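Local coordinates for protein GH127 beta-L-arabinofuranoside (Geobacillus stearothermophilus, PDB 4QK0) that probably hydrolyses beta-L-arabinofuranosides, as a glycoside hydrolase of family GH127 with a beta-L-arabinofuranosidase catalytic domain, at residues L485-N499 with G523-E535. Residues are numbered along the deposited sequence; the frame is centred on the assembly and turned at random.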
ATOM      1  N   LEU A 485     -22.744  36.875  -4.940  1.00 25.96           N
ATOM      2  CA  LEU A 485     -21.499  36.694  -4.185  1.00 28.60           C
ATOM      3  C   LEU A 485     -21.434  35.345  -3.441  1.00 30.06           C
ATOM      4  O   LEU A 485     -22.281  35.092  -2.620  1.00 29.79           O
ATOM      5  CB  LEU A 485     -21.349  37.823  -3.182  1.00 28.31           C
ATOM      6  CG  LEU A 485     -21.528  39.220  -3.795  1.00 31.93           C
ATOM      7  CD1 LEU A 485     -21.453  40.265  -2.712  1.00 33.95           C
ATOM      8  CD2 LEU A 485     -20.499  39.522  -4.831  1.00 34.55           C
ATOM      9  N   ARG A 486     -20.451  34.496  -3.755  1.00 31.24           N
ATOM     10  CA  ARG A 486     -20.335  33.215  -3.064  1.00 31.13           C
ATOM     11  C   ARG A 486     -20.031  33.420  -1.599  1.00 27.70           C
ATOM     12  O   ARG A 486     -19.158  34.191  -1.213  1.00 29.26           O
ATOM     13  CB  ARG A 486     -19.242  32.338  -3.640  1.00 32.59           C
ATOM     14  CG  ARG A 486     -19.035  31.051  -2.802  1.00 30.74           C
ATOM     15  CD  ARG A 486     -18.102  30.086  -3.466  1.00 30.89           C
ATOM     16  NE  ARG A 486     -16.777  30.671  -3.586  1.00 32.63           N
ATOM     17  CZ  ARG A 486     -15.738  30.443  -2.780  1.00 31.00           C
ATOM     18  NH1 ARG A 486     -15.801  29.590  -1.745  1.00 32.31           N
ATOM     19  NH2 ARG A 486     -14.628  31.076  -3.034  1.00 28.37           N
ATOM     20  N   ILE A 487     -20.801  32.749  -0.774  1.00 27.31           N
ATOM     21  CA  ILE A 487     -20.523  32.727   0.653  1.00 28.41           C
ATOM     22  C   ILE A 487     -19.771  31.389   0.898  1.00 27.61           C
ATOM     23  O   ILE A 487     -20.388  30.306   0.789  1.00 24.55           O
ATOM     24  CB  ILE A 487     -21.815  32.834   1.484  1.00 27.34           C
ATOM     25  CG1 ILE A 487     -22.627  34.060   1.060  1.00 29.09           C
ATOM     26  CG2 ILE A 487     -21.478  32.942   2.968  1.00 27.40           C
ATOM     27  CD1 ILE A 487     -21.871  35.384   1.078  1.00 33.55           C
ATOM     28  N   PRO A 488     -18.452  31.451   1.149  1.00 24.99           N
ATOM     29  CA  PRO A 488     -17.665  30.188   1.174  1.00 27.42           C
ATOM     30  C   PRO A 488     -18.141  29.228   2.224  1.00 23.68           C
ATOM     31  O   PRO A 488     -18.468  29.632   3.345  1.00 24.07           O
ATOM     32  CB  PRO A 488     -16.261  30.653   1.521  1.00 29.97           C
ATOM     33  CG  PRO A 488     -16.230  32.086   1.022  1.00 29.51           C
ATOM     34  CD  PRO A 488     -17.584  32.609   1.378  1.00 27.29           C
ATOM     35  N   GLY A 489     -18.334  27.998   1.785  1.00 28.01           N
ATOM     36  CA  GLY A 489     -18.817  26.929   2.663  1.00 30.56           C
ATOM     37  C   GLY A 489     -17.942  26.736   3.889  1.00 30.54           C
ATOM     38  O   GLY A 489     -18.433  26.272   4.882  1.00 31.77           O
ATOM     39  N   TRP A 490     -16.658  27.101   3.832  1.00 29.63           N
ATOM     40  CA  TRP A 490     -15.783  26.980   5.026  1.00 30.96           C
ATOM     41  C   TRP A 490     -16.074  28.056   6.071  1.00 33.79           C
ATOM     42  O   TRP A 490     -15.657  27.946   7.229  1.00 33.29           O
ATOM     43  CB  TRP A 490     -14.288  26.986   4.652  1.00 27.82           C
ATOM     44  CG  TRP A 490     -13.836  28.184   3.865  1.00 28.45           C
ATOM     45  CD1 TRP A 490     -13.582  28.228   2.555  1.00 29.18           C
ATOM     46  CD2 TRP A 490     -13.574  29.513   4.373  1.00 27.02           C
ATOM     47  NE1 TRP A 490     -13.173  29.495   2.187  1.00 29.09           N
ATOM     48  CE2 TRP A 490     -13.184  30.299   3.292  1.00 26.57           C
ATOM     49  CE3 TRP A 490     -13.683  30.109   5.638  1.00 26.99           C
ATOM     50  CZ2 TRP A 490     -12.882  31.653   3.416  1.00 27.15           C
ATOM     51  CZ3 TRP A 490     -13.388  31.436   5.774  1.00 26.15           C
ATOM     52  CH2 TRP A 490     -12.990  32.207   4.659  1.00 27.32           C
ATOM     53  N   CYS A 491     -16.813  29.086   5.684  1.00 33.58           N
ATOM     54  CA  CYS A 491     -16.978  30.259   6.509  1.00 34.89           C
ATOM     55  C   CYS A 491     -18.202  30.152   7.406  1.00 34.88           C
ATOM     56  O   CYS A 491     -19.201  29.680   6.965  1.00 36.93           O
ATOM     57  CB  CYS A 491     -17.158  31.450   5.574  1.00 38.23           C
ATOM     58  SG  CYS A 491     -17.334  32.972   6.448  1.00 46.12           S
ATOM     59  N   ARG A 492     -18.137  30.634   8.639  1.00 36.51           N
ATOM     60  CA  ARG A 492     -19.340  30.820   9.484  1.00 42.08           C
ATOM     61  C   ARG A 492     -19.446  32.333   9.585  1.00 40.32           C
ATOM     62  O   ARG A 492     -18.422  33.019   9.755  1.00 48.42           O
ATOM     63  CB  ARG A 492     -19.181  30.362  10.953  1.00 40.75           C
ATOM     64  CG  ARG A 492     -18.444  29.084  11.303  1.00 53.32           C
ATOM     65  CD  ARG A 492     -17.487  29.303  12.503  1.00 55.07           C
ATOM     66  NE  ARG A 492     -16.699  28.113  12.838  1.00 62.42           N
ATOM     67  CZ  ARG A 492     -17.055  27.142  13.698  1.00 65.47           C
ATOM     68  NH1 ARG A 492     -18.202  27.215  14.388  1.00 59.71           N
ATOM     69  NH2 ARG A 492     -16.240  26.091  13.892  1.00 56.76           N
ATOM     70  N   GLY A 493     -20.646  32.862   9.586  1.00 32.95           N
ATOM     71  CA  GLY A 493     -20.860  34.262   9.957  1.00 33.32           C
ATOM     72  C   GLY A 493     -20.364  35.325   9.021  1.00 30.99           C
ATOM     73  O   GLY A 493     -19.776  36.360   9.444  1.00 35.03           O
ATOM     74  N   ALA A 494     -20.594  35.129   7.743  1.00 31.62           N
ATOM     75  CA  ALA A 494     -20.180  36.174   6.803  1.00 32.80           C
ATOM     76  C   ALA A 494     -20.972  37.457   7.064  1.00 33.94           C
ATOM     77  O   ALA A 494     -22.156  37.397   7.390  1.00 35.24           O
ATOM     78  CB  ALA A 494     -20.406  35.698   5.410  1.00 35.21           C
ATOM     79  N   GLU A 495     -20.326  38.607   6.932  1.00 36.70           N
ATOM     80  CA  GLU A 495     -21.018  39.894   7.071  1.00 41.81           C
ATOM     81  C   GLU A 495     -20.834  40.759   5.800  1.00 42.89           C
ATOM     82  O   GLU A 495     -19.777  40.700   5.149  1.00 41.28           O
ATOM     83  CB  GLU A 495     -20.477  40.662   8.275  1.00 44.84           C
ATOM     84  CG  GLU A 495     -20.631  39.991   9.644  1.00 46.44           C
ATOM     85  CD  GLU A 495     -19.850  40.694  10.791  1.00 53.99           C
ATOM     86  OE1 GLU A 495     -19.599  41.920  10.742  1.00 65.73           O
ATOM     87  OE2 GLU A 495     -19.421  40.026  11.754  1.00 57.17           O
ATOM     88  N   VAL A 496     -21.876  41.504   5.433  1.00 39.70           N
ATOM     89  CA  VAL A 496     -21.856  42.381   4.242  1.00 38.56           C
ATOM     90  C   VAL A 496     -22.379  43.766   4.506  1.00 36.54           C
ATOM     91  O   VAL A 496     -23.410  43.928   5.175  1.00 33.70           O
ATOM     92  CB  VAL A 496     -22.699  41.830   3.084  1.00 42.80           C
ATOM     93  CG1 VAL A 496     -22.634  42.759   1.885  1.00 41.87           C
ATOM     94  CG2 VAL A 496     -22.166  40.477   2.657  1.00 46.14           C
ATOM     95  N   THR A 497     -21.665  44.774   3.995  1.00 36.28           N
ATOM     96  CA  THR A 497     -22.149  46.148   4.046  1.00 36.76           C
ATOM     97  C   THR A 497     -22.097  46.746   2.660  1.00 35.41           C
ATOM     98  O   THR A 497     -21.230  46.412   1.850  1.00 30.23           O
ATOM     99  CB  THR A 497     -21.350  47.083   4.974  1.00 39.39           C
ATOM    100  OG1 THR A 497     -20.051  47.277   4.436  1.00 41.23           O
ATOM    101  CG2 THR A 497     -21.258  46.541   6.380  1.00 42.52           C
ATOM    102  N   ILE A 498     -23.010  47.667   2.417  1.00 37.31           N
ATOM    103  CA  ILE A 498     -23.086  48.414   1.154  1.00 38.23           C
ATOM    104  C   ILE A 498     -23.080  49.885   1.504  1.00 36.02           C
ATOM    105  O   ILE A 498     -23.924  50.344   2.279  1.00 34.08           O
ATOM    106  CB  ILE A 498     -24.367  48.050   0.345  1.00 42.83           C
ATOM    107  CG1 ILE A 498     -24.260  46.602  -0.120  1.00 41.83           C
ATOM    108  CG2 ILE A 498     -24.524  48.964  -0.880  1.00 40.02           C
ATOM    109  CD1 ILE A 498     -25.539  46.042  -0.701  1.00 46.78           C
ATOM    110  N   ASN A 499     -22.087  50.584   0.978  1.00 37.71           N
ATOM    111  CA  ASN A 499     -21.820  51.967   1.338  1.00 40.22           C
ATOM    112  C   ASN A 499     -21.885  52.174   2.835  1.00 45.15           C
ATOM    113  O   ASN A 499     -22.535  53.099   3.302  1.00 39.55           O
ATOM    114  CB  ASN A 499     -22.795  52.908   0.595  1.00 42.60           C
ATOM    115  CG  ASN A 499     -22.616  52.834  -0.895  1.00 41.03           C
ATOM    116  OD1 ASN A 499     -21.515  52.553  -1.360  1.00 40.67           O
ATOM    117  ND2 ASN A 499     -23.678  53.001  -1.641  1.00 41.72           N
ATOM    118  N   GLY A 523     -19.197  54.268  -7.942  1.00 46.69           N
ATOM    119  CA  GLY A 523     -18.494  54.319  -6.659  1.00 45.01           C
ATOM    120  C   GLY A 523     -19.194  53.596  -5.516  1.00 41.75           C
ATOM    121  O   GLY A 523     -18.784  53.702  -4.377  1.00 44.67           O
ATOM    122  N   ASP A 524     -20.229  52.826  -5.807  1.00 41.79           N
ATOM    123  CA  ASP A 524     -20.835  51.996  -4.788  1.00 39.88           C
ATOM    124  C   ASP A 524     -19.787  51.004  -4.269  1.00 37.98           C
ATOM    125  O   ASP A 524     -18.990  50.439  -5.031  1.00 39.31           O
ATOM    126  CB  ASP A 524     -22.075  51.269  -5.314  1.00 36.73           C
ATOM    127  CG  ASP A 524     -23.342  52.115  -5.216  1.00 39.53           C
ATOM    128  OD1 ASP A 524     -23.337  53.173  -4.549  1.00 43.73           O
ATOM    129  OD2 ASP A 524     -24.381  51.710  -5.783  1.00 40.05           O
ATOM    130  N   GLU A 525     -19.798  50.809  -2.966  1.00 36.20           N
ATOM    131  CA  GLU A 525     -18.835  49.941  -2.297  1.00 41.04           C
ATOM    132  C   GLU A 525     -19.512  48.851  -1.455  1.00 38.97           C
ATOM    133  O   GLU A 525     -20.368  49.125  -0.612  1.00 40.67           O
ATOM    134  CB  GLU A 525     -17.931  50.761  -1.422  1.00 48.62           C
ATOM    135  CG  GLU A 525     -16.702  49.981  -1.031  1.00 64.43           C
ATOM    136  CD  GLU A 525     -15.780  50.785  -0.129  1.00 70.94           C
ATOM    137  OE1 GLU A 525     -15.104  51.677  -0.653  1.00 74.03           O
ATOM    138  OE2 GLU A 525     -15.729  50.514   1.093  1.00 76.72           O
ATOM    139  N   VAL A 526     -19.165  47.609  -1.756  1.00 37.26           N
ATOM    140  CA  VAL A 526     -19.622  46.451  -1.001  1.00 35.53           C
ATOM    141  C   VAL A 526     -18.423  45.935  -0.226  1.00 35.78           C
ATOM    142  O   VAL A 526     -17.382  45.674  -0.820  1.00 33.35           O
ATOM    143  CB  VAL A 526     -20.122  45.337  -1.923  1.00 36.56           C
ATOM    144  CG1 VAL A 526     -20.624  44.140  -1.115  1.00 40.31           C
ATOM    145  CG2 VAL A 526     -21.224  45.838  -2.837  1.00 33.60           C
ATOM    146  N   LYS A 527     -18.581  45.834   1.098  1.00 36.62           N
ATOM    147  CA  LYS A 527     -17.585  45.208   1.966  1.00 39.59           C
ATOM    148  C   LYS A 527     -18.061  43.862   2.471  1.00 39.11           C
ATOM    149  O   LYS A 527     -19.170  43.736   3.042  1.00 36.81           O
ATOM    150  CB  LYS A 527     -17.069  46.055   3.148  1.00 45.01           C
ATOM    151  CG  LYS A 527     -15.843  46.832   2.718  1.00 50.18           C
ATOM    152  CD  LYS A 527     -15.416  47.896   3.706  1.00 55.51           C
ATOM    153  CE  LYS A 527     -14.671  47.279   4.876  1.00 61.26           C
ATOM    154  NZ  LYS A 527     -13.239  47.056   4.558  1.00 64.54           N
ATOM    155  N   LEU A 528     -17.218  42.858   2.224  1.00 40.93           N
ATOM    156  CA  LEU A 528     -17.467  41.497   2.689  1.00 40.81           C
ATOM    157  C   LEU A 528     -16.477  41.163   3.760  1.00 38.31           C
ATOM    158  O   LEU A 528     -15.302  41.467   3.624  1.00 33.11           O
ATOM    159  CB  LEU A 528     -17.287  40.513   1.574  1.00 41.68           C
ATOM    160  CG  LEU A 528     -18.065  40.721   0.281  1.00 45.07           C
ATOM    161  CD1 LEU A 528     -17.699  39.668  -0.743  1.00 48.55           C
ATOM    162  CD2 LEU A 528     -19.523  40.601   0.587  1.00 47.74           C
ATOM    163  N   TYR A 529     -16.962  40.536   4.829  1.00 38.81           N
ATOM    164  CA  TYR A 529     -16.100  40.084   5.912  1.00 37.82           C
ATOM    165  C   TYR A 529     -16.398  38.610   6.200  1.00 36.22           C
ATOM    166  O   TYR A 529     -17.526  38.251   6.570  1.00 26.65           O
ATOM    167  CB  TYR A 529     -16.292  40.917   7.173  1.00 44.68           C
ATOM    168  CG  TYR A 529     -15.595  40.298   8.376  1.00 58.89           C
ATOM    169  CD1 TYR A 529     -14.218  40.046   8.345  1.00 62.19           C
ATOM    170  CD2 TYR A 529     -16.314  39.943   9.536  1.00 62.56           C
ATOM    171  CE1 TYR A 529     -13.585  39.472   9.436  1.00 68.00           C
ATOM    172  CE2 TYR A 529     -15.685  39.368  10.626  1.00 68.47           C
ATOM    173  CZ  TYR A 529     -14.321  39.135  10.566  1.00 71.59           C
ATOM    174  OH  TYR A 529     -13.686  38.546  11.628  1.00 81.92           O
ATOM    175  N   PHE A 530     -15.393  37.771   5.925  1.00 34.01           N
ATOM    176  CA  PHE A 530     -15.463  36.344   6.157  1.00 34.72           C
ATOM    177  C   PHE A 530     -14.493  36.043   7.300  1.00 32.88           C
ATOM    178  O   PHE A 530     -13.287  36.007   7.080  1.00 34.33           O
ATOM    179  CB  PHE A 530     -15.032  35.569   4.913  1.00 33.20           C
ATOM    180  CG  PHE A 530     -15.861  35.864   3.682  1.00 34.67           C
ATOM    181  CD1 PHE A 530     -17.254  35.674   3.683  1.00 34.03           C
ATOM    182  CD2 PHE A 530     -15.261  36.254   2.505  1.00 33.61           C
ATOM    183  CE1 PHE A 530     -18.019  35.920   2.554  1.00 29.61           C
ATOM    184  CE2 PHE A 530     -16.026  36.511   1.370  1.00 34.82           C
ATOM    185  CZ  PHE A 530     -17.415  36.339   1.397  1.00 33.24           C
ATOM    186  N   PRO A 531     -15.004  35.818   8.505  1.00 32.92           N
ATOM    187  CA  PRO A 531     -14.086  35.370   9.571  1.00 33.30           C
ATOM    188  C   PRO A 531     -13.256  34.108   9.222  1.00 33.53           C
ATOM    189  O   PRO A 531     -13.800  33.149   8.660  1.00 33.36           O
ATOM    190  CB  PRO A 531     -15.014  35.086  10.750  1.00 32.96           C
ATOM    191  CG  PRO A 531     -16.356  35.638  10.394  1.00 33.10           C
ATOM    192  CD  PRO A 531     -16.420  35.722   8.898  1.00 32.45           C
HETATM  193  N   MSE A 532     -11.947  34.156   9.496  1.00 34.23           N
HETATM  194  CA  MSE A 532     -10.999  33.043   9.235  1.00 33.76           C
HETATM  195  C   MSE A 532     -10.372  32.532  10.545  1.00 30.96           C
HETATM  196  O   MSE A 532      -9.174  32.683  10.758  1.00 30.17           O
HETATM  197  CB  MSE A 532      -9.854  33.499   8.294  1.00 30.09           C
HETATM  198  CG  MSE A 532     -10.313  33.662   6.882  1.00 29.66           C
HETATM  199 SE   MSE A 532      -8.759  33.819   5.755  1.00 31.46          SE
HETATM  200  CE  MSE A 532      -9.675  33.928   4.047  1.00 33.04           C
ATOM    201  N   PRO A 533     -11.171  31.924  11.429  1.00 27.67           N
ATOM    202  CA  PRO A 533     -10.576  31.239  12.556  1.00 27.48           C
ATOM    203  C   PRO A 533      -9.824  29.985  12.149  1.00 27.59           C
ATOM    204  O   PRO A 533     -10.042  29.453  11.040  1.00 32.48           O
ATOM    205  CB  PRO A 533     -11.797  30.790  13.370  1.00 26.78           C
ATOM    206  CG  PRO A 533     -12.873  30.596  12.365  1.00 26.58           C
ATOM    207  CD  PRO A 533     -12.624  31.700  11.349  1.00 28.11           C
ATOM    208  N   VAL A 534      -8.928  29.498  13.003  1.00 27.97           N
ATOM    209  CA  VAL A 534      -8.264  28.201  12.725  1.00 27.93           C
ATOM    210  C   VAL A 534      -9.288  27.125  13.002  1.00 24.91           C
ATOM    211  O   VAL A 534      -9.798  27.085  14.062  1.00 24.51           O
ATOM    212  CB  VAL A 534      -7.032  27.949  13.610  1.00 32.06           C
ATOM    213  CG1 VAL A 534      -6.468  26.527  13.389  1.00 31.08           C
ATOM    214  CG2 VAL A 534      -5.948  28.957  13.282  1.00 32.83           C
ATOM    215  N   GLU A 535      -9.559  26.265  12.049  1.00 24.78           N
ATOM    216  CA  GLU A 535     -10.489  25.219  12.258  1.00 27.52           C
ATOM    217  C   GLU A 535      -9.795  23.836  12.324  1.00 27.34           C
ATOM    218  O   GLU A 535      -8.855  23.565  11.602  1.00 24.91           O
ATOM    219  CB  GLU A 535     -11.468  25.153  11.089  1.00 32.01           C
ATOM    220  CG  GLU A 535     -12.301  26.397  10.839  1.00 36.58           C
ATOM    221  CD  GLU A 535     -13.538  26.540  11.743  1.00 39.69           C
ATOM    222  OE1 GLU A 535     -13.633  25.870  12.817  1.00 36.39           O
ATOM    223  OE2 GLU A 535     -14.398  27.396  11.384  1.00 36.81           O
TER
HETATM  224  O   HOH W   1     -14.224  29.094   9.259  1.00 33.78           O
HETATM  225  O   HOH W   2     -15.544  31.435   9.386  1.00 27.88           O
HETATM  226  O   HOH W   3     -19.740  49.052   2.452  1.00 36.19           O
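Glu535 OE2 is gripped by Arg492 NE at 2.8 Å and also lies at a water that bridges it to Trp490 O. Glu535 OE1 takes Arg492 NH2 at 2.8 Å, so the pair is a side-on bidentate salt bridge, with syn lone pairs used on both oxygens and the two planes only 18° apart. The arginine chain bends at chi2 (136°), which carries the guanidinium across to the acid. A glutamine in place of Glu535 would probably leave Arg492 without its charge partner and make the two-pronged grip harder to keep.

At the far end, Asn499 shows how one amide can close an antiparallel pair of strands. Its OD1 accepts Glu525 N at 2.9 Å, while ND2 donates to Asp524 OD1 from above the carboxylate plane; Asp524 OD2 is bound by Arg518. Between these ends strands 495-498 and 524-529 run antiparallel, Glu495 with Tyr529 and Thr497 with Lys527 forming hydrogen-bonded pairs. On the face shared by Val496, Ile498, Val526 and Leu528, Val496 CG2 presses tightly on Leu528 CD2 (3.4 Å).

Just past the strands, the Phe530 ring packs against the turn-bearing segment around Pro488. Pro488 CD sits over one face of the Phe530 ring, 3.8 Å from its centroid, in a CH-pi contact, while Ala494 CB meets the ring edge. Trp490, its CG lodged between backbone N and carbonyl carbon (chi1 56°), turns an indole edge to Pro531 O, and its CH2 touches selenomethionine Met532 CG at 3.8 Å.

Strands 495-498 and 524-529 lie side by side in an antiparallel sheet, flanked by strands 501-503 and 468-475, within the GH127 middle domain; strand 513-517 packs against Leu485 and Ile498, and strand 549-554 against Trp490 and Met532.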